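Local coordinates for DNA polymerase III subunit beta (Pseudomonas aeruginosa, PDB 4TSZ), which forms the sliding clamp that tethers DNA polymerases and other proteins to DNA and gives them processivity, at residues V259-Q264 and G334-R339; A268-A273 and Y325-L330; L291-A296 and E305-V310; N346-V351 and V362-R367. One frame throughout, in Å; residues are numbered along the deposited sequence.

Interaction 1: V259-Q264 and G334-R339; sequences VGDRQQ and GTEQVR
T335 O lies at the edge of the R262 guanidinium, near its plane, without a hydrogen bond; the closest approach to this oxygen is from the aliphatic part of the arginine, with R262 CD 3.7 Å from T335 O. Bends at chi2 and chi3 (71°) carry the charged end to L330, where NH1 donates a hydrogen bond to the carbonyl oxygen. The amide of Q337 meets a methyl group: V259 CG1 is 3.7 Å from Q337 NE2 and little farther from its other amide atoms. The carboxylate planes of D261 and E336 are 33° apart and their charged oxygens do not touch, as suits two acids at an accessible margin.

The two strands run antiparallel. G260 and V338 form a hydrogen-bonded pair, with G260 N to V338 O at 3.0 Å and V338 N to G260 O at 2.9 Å. Having no side chain, G260 leaves V338 CG1 close to its backbone, 3.6 Å from G260 O. A third bond, R262 N to E336 O at 2.9 Å, extends the pairing to the first turn of the helix. There D261 acts as N-cap: its OD2 uses the anti lone pair to accept from Q264 N at 2.9 Å, a role for which a short acid is well fitted.

Strand 256-261 is outermost in its eight-stranded sheet within this chain, and it leads directly into helix 262-273. On its other side, strand 337-342 pairs with strand 349-353, whose V351 packs on V338, while R339 packs on H352 and forms a salt bridge with D357.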
# COMPACT_ATOMS: atom_id res chain seq x y z
N VAL E 259 -32.58 -5.01 -17.15
CA VAL E 259 -31.85 -6.16 -16.63
C VAL E 259 -30.58 -6.24 -17.47
O VAL E 259 -30.65 -6.35 -18.70
CB VAL E 259 -32.64 -7.49 -16.62
CG1 VAL E 259 -31.79 -8.62 -16.05
CG2 VAL E 259 -33.95 -7.35 -15.84
N GLY E 260 -29.44 -6.11 -16.81
CA GLY E 260 -28.15 -6.16 -17.47
C GLY E 260 -27.17 -7.06 -16.74
O GLY E 260 -27.42 -7.48 -15.61
N ASP E 261 -26.06 -7.36 -17.42
CA ASP E 261 -24.99 -8.16 -16.85
C ASP E 261 -24.14 -7.23 -15.99
O ASP E 261 -23.65 -6.21 -16.49
CB ASP E 261 -24.14 -8.81 -17.97
CG ASP E 261 -23.08 -9.76 -17.44
OD1 ASP E 261 -23.41 -10.92 -17.18
OD2 ASP E 261 -21.94 -9.31 -17.23
N ARG E 262 -23.99 -7.56 -14.69
CA ARG E 262 -23.22 -6.77 -13.73
C ARG E 262 -21.78 -6.51 -14.21
O ARG E 262 -21.33 -5.37 -14.20
CB ARG E 262 -23.22 -7.43 -12.35
CG ARG E 262 -22.71 -6.51 -11.23
CD ARG E 262 -22.03 -7.29 -10.13
NE ARG E 262 -20.73 -7.84 -10.55
CZ ARG E 262 -19.58 -7.19 -10.47
NH1 ARG E 262 -19.53 -5.95 -10.00
NH2 ARG E 262 -18.45 -7.78 -10.86
N GLN E 263 -21.07 -7.57 -14.66
CA GLN E 263 -19.70 -7.47 -15.16
C GLN E 263 -19.57 -6.60 -16.41
O GLN E 263 -18.69 -5.75 -16.46
CB GLN E 263 -19.10 -8.85 -15.44
CG GLN E 263 -18.35 -9.44 -14.25
CD GLN E 263 -17.55 -10.66 -14.61
OE1 GLN E 263 -17.57 -11.65 -13.90
NE2 GLN E 263 -16.77 -10.61 -15.68
N GLN E 264 -20.46 -6.79 -17.40
CA GLN E 264 -20.46 -6.01 -18.64
C GLN E 264 -20.68 -4.52 -18.35
O GLN E 264 -19.98 -3.69 -18.91
CB GLN E 264 -21.54 -6.51 -19.61
CG GLN E 264 -21.20 -7.80 -20.33
CD GLN E 264 -22.15 -8.01 -21.49
OE1 GLN E 264 -23.32 -8.33 -21.31
NE2 GLN E 264 -21.66 -7.79 -22.69
N GLY E 334 -24.11 -8.88 -5.64
CA GLY E 334 -23.59 -10.25 -5.57
C GLY E 334 -24.07 -11.20 -6.65
O GLY E 334 -23.49 -12.28 -6.82
N THR E 335 -25.12 -10.81 -7.39
CA THR E 335 -25.65 -11.60 -8.49
C THR E 335 -24.99 -11.19 -9.82
O THR E 335 -24.52 -10.06 -9.99
CB THR E 335 -27.18 -11.51 -8.56
OG1 THR E 335 -27.57 -10.14 -8.68
CG2 THR E 335 -27.86 -12.15 -7.36
N GLU E 336 -24.98 -12.13 -10.75
CA GLU E 336 -24.47 -12.02 -12.11
C GLU E 336 -25.24 -10.96 -12.91
O GLU E 336 -24.65 -10.23 -13.71
CB GLU E 336 -24.66 -13.38 -12.77
CG GLU E 336 -23.83 -13.59 -14.00
CD GLU E 336 -23.90 -15.05 -14.37
OE1 GLU E 336 -23.07 -15.82 -13.83
OE2 GLU E 336 -24.80 -15.43 -15.14
N GLN E 337 -26.56 -10.89 -12.68
CA GLN E 337 -27.44 -9.91 -13.31
C GLN E 337 -27.79 -8.82 -12.30
O GLN E 337 -27.77 -9.05 -11.08
CB GLN E 337 -28.71 -10.57 -13.87
CG GLN E 337 -28.45 -11.39 -15.12
CD GLN E 337 -29.74 -11.81 -15.79
OE1 GLN E 337 -30.63 -12.39 -15.16
NE2 GLN E 337 -29.85 -11.54 -17.07
N VAL E 338 -28.08 -7.64 -12.82
CA VAL E 338 -28.43 -6.48 -12.02
C VAL E 338 -29.68 -5.82 -12.60
O VAL E 338 -29.84 -5.75 -13.83
CB VAL E 338 -27.21 -5.52 -11.82
CG1 VAL E 338 -26.64 -5.01 -13.14
CG2 VAL E 338 -27.54 -4.37 -10.89
N ARG E 339 -30.58 -5.39 -11.72
CA ARG E 339 -31.82 -4.72 -12.10
C ARG E 339 -31.69 -3.22 -11.83
O ARG E 339 -31.33 -2.82 -10.73
CB ARG E 339 -33.02 -5.28 -11.33
CG ARG E 339 -33.50 -6.64 -11.79
CD ARG E 339 -34.74 -7.06 -11.01
NE ARG E 339 -34.44 -7.43 -9.62
CZ ARG E 339 -35.22 -7.16 -8.58
NH1 ARG E 339 -36.35 -6.49 -8.75
NH2 ARG E 339 -34.87 -7.54 -7.36

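Interaction 2: A268-A273 and Y325-L330; sequences AFSRTA and YLLDVL
F269 carries this helix-helix contact, with three leucines of 325-330 gathered around it. Its ring receives L326 over one face: CD1 stands 4.2 Å from the ring centroid and 23° off the normal, a CH-pi contact displaced toward the rim. The side chain of L330 crosses that of F269 at about a right angle and places its CD1 in the ring plane at the edge, 3.5 Å from F269 CD2. A broad, flat aromatic group can thus use face and edge together.

The second large contributor, L327, lies beside the stem of the phenylalanine, L327 CD2 being 3.8 Å from F269 CB. The same methyl touches S270, 3.4 Å from its OG, a hydroxyl already bound to R266 O one turn earlier in its own helix.

Helices 262-273 and 323-330 run nearly antiparallel, and the axes of the two segments come within 10.2 Å. They are the helix pair of the C-terminal clamp domain; in sliding clamps such pairs line the central hole that DNA threads. Beneath them, F269 also packs on I283, L285 and I294 of the sheet. Farther along the helix the small A273 reaches the same leucine, its CB 4.4 Å from L327 CD1.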
# COMPACT_ATOMS: atom_id res chain seq x y z
N ALA E 268 -17.79 -1.55 -18.83
CA ALA E 268 -18.12 -0.42 -19.69
C ALA E 268 -18.09 0.90 -18.92
O ALA E 268 -17.58 1.89 -19.45
CB ALA E 268 -19.49 -0.62 -20.32
N PHE E 269 -18.63 0.92 -17.67
CA PHE E 269 -18.59 2.11 -16.82
C PHE E 269 -17.13 2.47 -16.46
O PHE E 269 -16.78 3.63 -16.52
CB PHE E 269 -19.47 1.97 -15.56
CG PHE E 269 -20.97 1.99 -15.78
CD1 PHE E 269 -21.53 2.76 -16.80
CD2 PHE E 269 -21.82 1.30 -14.94
CE1 PHE E 269 -22.92 2.77 -17.01
CE2 PHE E 269 -23.22 1.31 -15.15
CZ PHE E 269 -23.75 2.05 -16.18
N SER E 270 -16.29 1.46 -16.15
CA SER E 270 -14.87 1.68 -15.82
C SER E 270 -14.10 2.26 -17.02
O SER E 270 -13.31 3.19 -16.83
CB SER E 270 -14.21 0.38 -15.36
OG SER E 270 -14.73 -0.07 -14.12
N ARG E 271 -14.34 1.73 -18.25
CA ARG E 271 -13.67 2.21 -19.47
C ARG E 271 -14.04 3.66 -19.76
O ARG E 271 -13.14 4.47 -19.97
CB ARG E 271 -14.00 1.34 -20.69
CG ARG E 271 -13.28 -0.00 -20.68
CD ARG E 271 -13.46 -0.76 -21.98
NE ARG E 271 -14.76 -1.42 -22.07
CZ ARG E 271 -14.99 -2.67 -21.69
NH1 ARG E 271 -14.02 -3.40 -21.16
NH2 ARG E 271 -16.20 -3.20 -21.84
N THR E 272 -15.35 3.98 -19.76
CA THR E 272 -15.84 5.34 -20.03
C THR E 272 -15.40 6.35 -18.96
O THR E 272 -15.09 7.49 -19.30
CB THR E 272 -17.35 5.37 -20.33
OG1 THR E 272 -18.07 4.88 -19.20
CG2 THR E 272 -17.72 4.58 -21.58
N ALA E 273 -15.34 5.92 -17.67
CA ALA E 273 -14.93 6.73 -16.52
C ALA E 273 -13.56 7.40 -16.71
O ALA E 273 -13.39 8.54 -16.26
CB ALA E 273 -14.93 5.89 -15.24
N TYR E 325 -20.56 6.70 -8.54
CA TYR E 325 -21.74 6.27 -7.77
C TYR E 325 -22.32 4.97 -8.32
O TYR E 325 -22.72 4.11 -7.55
CB TYR E 325 -22.84 7.36 -7.72
CG TYR E 325 -22.49 8.63 -6.97
CD1 TYR E 325 -21.38 8.69 -6.12
CD2 TYR E 325 -23.30 9.77 -7.06
CE1 TYR E 325 -21.07 9.86 -5.42
CE2 TYR E 325 -23.00 10.93 -6.37
CZ TYR E 325 -21.89 10.97 -5.54
OH TYR E 325 -21.60 12.13 -4.87
N LEU E 326 -22.32 4.82 -9.67
CA LEU E 326 -22.81 3.60 -10.32
C LEU E 326 -21.85 2.43 -10.09
O LEU E 326 -22.30 1.33 -9.78
CB LEU E 326 -23.08 3.82 -11.82
CG LEU E 326 -24.10 4.91 -12.21
CD1 LEU E 326 -24.26 4.96 -13.71
CD2 LEU E 326 -25.48 4.66 -11.57
N LEU E 327 -20.52 2.70 -10.18
CA LEU E 327 -19.48 1.70 -9.93
C LEU E 327 -19.51 1.20 -8.48
O LEU E 327 -19.37 0.00 -8.23
CB LEU E 327 -18.08 2.20 -10.35
CG LEU E 327 -17.84 2.27 -11.86
CD1 LEU E 327 -16.72 3.22 -12.20
CD2 LEU E 327 -17.59 0.86 -12.44
N ASP E 328 -19.78 2.12 -7.54
CA ASP E 328 -19.91 1.78 -6.12
C ASP E 328 -21.03 0.76 -5.90
O ASP E 328 -20.84 -0.21 -5.17
CB ASP E 328 -20.20 3.03 -5.28
CG ASP E 328 -19.04 3.96 -5.08
OD1 ASP E 328 -17.89 3.54 -5.35
OD2 ASP E 328 -19.28 5.11 -4.69
N VAL E 329 -22.19 0.98 -6.56
CA VAL E 329 -23.35 0.09 -6.47
C VAL E 329 -23.01 -1.29 -7.07
O VAL E 329 -23.27 -2.31 -6.43
CB VAL E 329 -24.61 0.71 -7.12
CG1 VAL E 329 -25.74 -0.33 -7.22
CG2 VAL E 329 -25.08 1.94 -6.35
N LEU E 330 -22.45 -1.30 -8.29
CA LEU E 330 -22.11 -2.54 -8.98
C LEU E 330 -21.12 -3.40 -8.20
O LEU E 330 -21.25 -4.63 -8.22
CB LEU E 330 -21.65 -2.28 -10.43
CG LEU E 330 -22.70 -1.72 -11.39
CD1 LEU E 330 -22.08 -1.32 -12.68
CD2 LEU E 330 -23.86 -2.70 -11.62

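Interaction 3: L291-A296 and E305-V310; sequences LLKIQA and EEEVQV
K293 and E307 lie side by side on one face of the hairpin, pointing the same way. The fully extended lysine chain brings K293 CE to 3.3 Å from E307 OE2. The ammonium overshoots: K293 NZ is 4.2 Å from E307 OE2, beyond a salt bridge, and the glutamate finds its stronger partner in R104 of the second subunit. L291, with CG anti to the backbone N (chi1 -177°), leans across to E307, its CD1 3.8 Å from E307 CB. Q295 and E305 also lie alongside each other, touching through their methylenes, Q295 CG 3.8 Å from E305 CG.

The opposite face, carrying L292, I294 and V308, is largely apolar, since leucine and the beta-branched I294 and V308 suit a buried face; E306 is the exception, its buried carboxylate held by a salt bridge to R271. I294 swings CG1 to the position beside its own N (chi1 -47°), from which CD1 reaches V308 CG2 at 3.8 Å. Four backbone bonds hold the register; the shortest is I294 N to E306 O at 2.7 Å.

Helix 262-273 covers the I294 and V308 face. Strand 282-288 flanks 291-297, and E305 and E306 pair with an antiparallel strand of the second subunit, continuing the sheet across the interface.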
# COMPACT_ATOMS: atom_id res chain seq x y z
N LEU E 291 -30.73 -1.93 -25.60
CA LEU E 291 -29.45 -1.23 -25.67
C LEU E 291 -29.23 -0.10 -24.68
O LEU E 291 -30.12 0.73 -24.47
CB LEU E 291 -29.25 -0.74 -27.13
CG LEU E 291 -27.95 -0.03 -27.51
CD1 LEU E 291 -26.76 -0.99 -27.52
CD2 LEU E 291 -28.08 0.63 -28.87
N LEU E 292 -28.02 -0.04 -24.12
CA LEU E 292 -27.58 1.05 -23.26
C LEU E 292 -26.31 1.68 -23.85
O LEU E 292 -25.26 1.03 -23.89
CB LEU E 292 -27.36 0.63 -21.79
CG LEU E 292 -27.01 1.77 -20.82
CD1 LEU E 292 -28.22 2.65 -20.52
CD2 LEU E 292 -26.41 1.25 -19.54
N LYS E 293 -26.42 2.92 -24.35
CA LYS E 293 -25.29 3.66 -24.89
C LYS E 293 -24.72 4.51 -23.76
O LYS E 293 -25.48 5.19 -23.06
CB LYS E 293 -25.71 4.57 -26.06
CG LYS E 293 -26.15 3.83 -27.33
CD LYS E 293 -26.49 4.84 -28.42
CE LYS E 293 -27.15 4.22 -29.63
NZ LYS E 293 -27.44 5.24 -30.68
N ILE E 294 -23.39 4.43 -23.54
CA ILE E 294 -22.69 5.18 -22.50
C ILE E 294 -21.69 6.14 -23.13
O ILE E 294 -20.90 5.74 -23.99
CB ILE E 294 -22.01 4.26 -21.44
CG1 ILE E 294 -22.96 3.15 -20.96
CG2 ILE E 294 -21.43 5.09 -20.25
CD1 ILE E 294 -22.26 1.90 -20.55
N GLN E 295 -21.73 7.40 -22.71
CA GLN E 295 -20.81 8.42 -23.21
C GLN E 295 -20.22 9.22 -22.05
O GLN E 295 -20.92 9.52 -21.08
CB GLN E 295 -21.51 9.32 -24.23
CG GLN E 295 -20.58 10.26 -24.99
CD GLN E 295 -20.99 11.70 -24.83
OE1 GLN E 295 -20.89 12.29 -23.74
NE2 GLN E 295 -21.46 12.30 -25.91
N ALA E 296 -18.93 9.56 -22.17
CA ALA E 296 -18.21 10.37 -21.20
C ALA E 296 -17.26 11.32 -21.92
O ALA E 296 -16.60 10.94 -22.89
CB ALA E 296 -17.43 9.50 -20.23
N GLU E 305 -16.95 6.26 -25.59
CA GLU E 305 -18.27 5.77 -25.96
C GLU E 305 -18.31 4.26 -25.93
O GLU E 305 -17.35 3.60 -26.33
CB GLU E 305 -18.69 6.27 -27.35
CG GLU E 305 -19.09 7.73 -27.39
CD GLU E 305 -19.65 8.24 -28.71
OE1 GLU E 305 -20.52 9.14 -28.67
OE2 GLU E 305 -19.22 7.75 -29.78
N GLU E 306 -19.43 3.71 -25.46
CA GLU E 306 -19.65 2.27 -25.41
C GLU E 306 -21.13 1.92 -25.49
O GLU E 306 -21.98 2.70 -25.06
CB GLU E 306 -19.00 1.64 -24.17
CG GLU E 306 -18.54 0.22 -24.48
CD GLU E 306 -17.69 -0.48 -23.44
OE1 GLU E 306 -17.93 -1.68 -23.21
OE2 GLU E 306 -16.76 0.16 -22.89
N GLU E 307 -21.42 0.77 -26.08
CA GLU E 307 -22.77 0.25 -26.23
C GLU E 307 -22.83 -1.09 -25.51
O GLU E 307 -21.97 -1.95 -25.73
CB GLU E 307 -23.13 0.09 -27.71
CG GLU E 307 -23.28 1.40 -28.47
CD GLU E 307 -23.82 1.27 -29.88
OE1 GLU E 307 -23.42 0.32 -30.59
OE2 GLU E 307 -24.62 2.14 -30.28
N VAL E 308 -23.81 -1.24 -24.60
CA VAL E 308 -24.01 -2.46 -23.82
C VAL E 308 -25.41 -3.01 -24.09
O VAL E 308 -26.40 -2.28 -23.99
CB VAL E 308 -23.77 -2.24 -22.29
CG1 VAL E 308 -23.91 -3.55 -21.52
CG2 VAL E 308 -22.41 -1.61 -22.03
N GLN E 309 -25.48 -4.31 -24.42
CA GLN E 309 -26.75 -4.99 -24.64
C GLN E 309 -27.40 -5.22 -23.28
O GLN E 309 -26.73 -5.68 -22.35
CB GLN E 309 -26.57 -6.31 -25.40
CG GLN E 309 -26.49 -6.13 -26.91
CD GLN E 309 -26.40 -7.46 -27.61
OE1 GLN E 309 -25.31 -7.95 -27.91
NE2 GLN E 309 -27.54 -8.07 -27.86
N VAL E 310 -28.67 -4.84 -23.14
CA VAL E 310 -29.44 -4.99 -21.89
C VAL E 310 -30.82 -5.57 -22.21
O VAL E 310 -31.26 -5.50 -23.35
CB VAL E 310 -29.57 -3.64 -21.11
CG1 VAL E 310 -28.22 -3.17 -20.55
CG2 VAL E 310 -30.24 -2.55 -21.94

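Interaction 4: N346-V351 and V362-R367; sequences NSSALV and VVMPMR
Bends at chi2 (-53°) and chi3 (-78°) curl the M364 chain toward the other arm, so that its CE lies 4.0 Å from N346 O. V362 spreads its two methyls by having CG1 anti to the backbone N (chi1 -176°): CG2 is turned to L350, 4.1 Å from its CD1, while CG1 faces S348. S348 was modelled in two conformers, so the very short approach of its hydroxyl to the M364 sulfur is doubtful.

These residues belong to the beta hairpin of strands 349-353 and 359-363, at its open end. A349 and V363 form the hydrogen-bonded pair, A349 N to V363 O at 2.9 Å and V363 N to A349 O at 3.0 Å. Small A349 and branched V363 share the face that packs on F321, and V363 also meets Y325 and V329 of helix 323-330.

Past the pairing, P365 brings its ring against the other backbone, with CG 3.4 Å from S347 O. Lacking an N-H, the proline packs here through carbon alone. In this family the C-terminal tail helps line the pocket for clamp-binding peptides, consistent with the peptide bound here: it packs on N346, V362, M364 and M366, and the backbones of P365 and R367 hydrogen-bond to it.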
# COMPACT_ATOMS: atom_id res chain seq x y z
N ASN E 346 -34.79 13.34 -14.56
CA ASN E 346 -34.66 14.12 -13.33
C ASN E 346 -34.85 13.27 -12.06
O ASN E 346 -34.67 13.77 -10.95
CB ASN E 346 -35.63 15.30 -13.34
CG ASN E 346 -35.49 16.21 -14.54
OD1 ASN E 346 -36.40 16.35 -15.36
ND2 ASN E 346 -34.33 16.84 -14.69
N SER E 347 -35.20 11.99 -12.24
CA SER E 347 -35.47 11.07 -11.13
C SER E 347 -34.40 10.02 -10.92
O SER E 347 -33.67 9.65 -11.85
CB SER E 347 -36.84 10.42 -11.29
OG SER E 347 -37.84 11.41 -11.46
N SER E 348 -34.33 9.54 -9.66
CA SER E 348 -33.40 8.52 -9.17
C SER E 348 -33.47 7.18 -9.89
O SER E 348 -34.54 6.80 -10.40
CB SER E 348 -33.66 8.27 -7.69
OG SER E 348 -32.77 9.01 -6.87
N ALA E 349 -32.36 6.44 -9.88
CA ALA E 349 -32.26 5.08 -10.39
C ALA E 349 -32.40 4.21 -9.14
O ALA E 349 -31.87 4.58 -8.09
CB ALA E 349 -30.90 4.84 -11.02
N LEU E 350 -33.16 3.13 -9.23
CA LEU E 350 -33.30 2.15 -8.15
C LEU E 350 -32.58 0.90 -8.64
O LEU E 350 -32.78 0.47 -9.78
CB LEU E 350 -34.77 1.85 -7.83
CG LEU E 350 -35.08 0.76 -6.77
CD1 LEU E 350 -34.50 1.10 -5.37
CD2 LEU E 350 -36.59 0.52 -6.66
N VAL E 351 -31.68 0.38 -7.81
CA VAL E 351 -30.87 -0.78 -8.18
C VAL E 351 -31.04 -1.92 -7.17
O VAL E 351 -31.05 -1.69 -5.96
CB VAL E 351 -29.37 -0.41 -8.42
CG1 VAL E 351 -28.62 -1.55 -9.11
CG2 VAL E 351 -29.24 0.87 -9.25
N VAL E 362 -30.18 3.60 -4.30
CA VAL E 362 -30.82 4.76 -4.93
C VAL E 362 -29.73 5.74 -5.35
O VAL E 362 -28.86 6.06 -4.55
CB VAL E 362 -31.84 5.40 -3.96
CG1 VAL E 362 -32.58 6.55 -4.63
CG2 VAL E 362 -32.84 4.35 -3.44
N VAL E 363 -29.74 6.17 -6.63
CA VAL E 363 -28.76 7.12 -7.13
C VAL E 363 -29.49 8.28 -7.80
O VAL E 363 -30.15 8.07 -8.82
CB VAL E 363 -27.68 6.49 -8.09
CG1 VAL E 363 -26.62 7.53 -8.47
CG2 VAL E 363 -27.01 5.27 -7.47
N MET E 364 -29.35 9.51 -7.27
CA MET E 364 -29.92 10.70 -7.90
C MET E 364 -29.11 11.00 -9.17
O MET E 364 -27.88 10.89 -9.15
CB MET E 364 -29.89 11.93 -6.97
CG MET E 364 -31.04 12.02 -6.00
SD MET E 364 -32.72 11.90 -6.73
CE MET E 364 -32.91 13.53 -7.39
N PRO E 365 -29.78 11.39 -10.27
CA PRO E 365 -29.03 11.71 -11.49
C PRO E 365 -28.34 13.08 -11.45
O PRO E 365 -28.40 13.80 -10.45
CB PRO E 365 -30.12 11.66 -12.58
CG PRO E 365 -31.35 12.07 -11.88
CD PRO E 365 -31.23 11.56 -10.47
N MET E 366 -27.65 13.41 -12.55
CA MET E 366 -26.97 14.68 -12.79
C MET E 366 -27.69 15.36 -13.96
O MET E 366 -28.16 14.67 -14.87
CB MET E 366 -25.51 14.46 -13.19
CG MET E 366 -24.61 13.99 -12.07
SD MET E 366 -22.95 13.61 -12.67
CE MET E 366 -22.36 15.24 -13.08
N ARG E 367 -27.76 16.70 -13.95
CA ARG E 367 -28.37 17.45 -15.04
C ARG E 367 -27.40 17.42 -16.23
O ARG E 367 -26.21 17.68 -16.06
CB ARG E 367 -28.69 18.90 -14.63

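How the interactions relate
All four contacts build one domain, the C-terminal one. Interaction 2 is central: its centre lies about 13 Å from that of interaction 1, 12 Å from interaction 3 and 14 Å from interaction 4. Helix 262-273 serves both interactions 1 and 2, and V338 CG1 packs 3.9 Å from L330 CD2. A salt bridge, R271 NH2 to E306 OE1 at 2.7 Å, ties interaction 2 to interaction 3, which faces the second subunit. Strands 337-342 and 349-353 join interactions 1 and 4 in one sheet. The peptide touches interaction 4 chiefly and Y325 of interaction 2; interactions 3 and 4 stay about 10 Å apart at their nearest atoms.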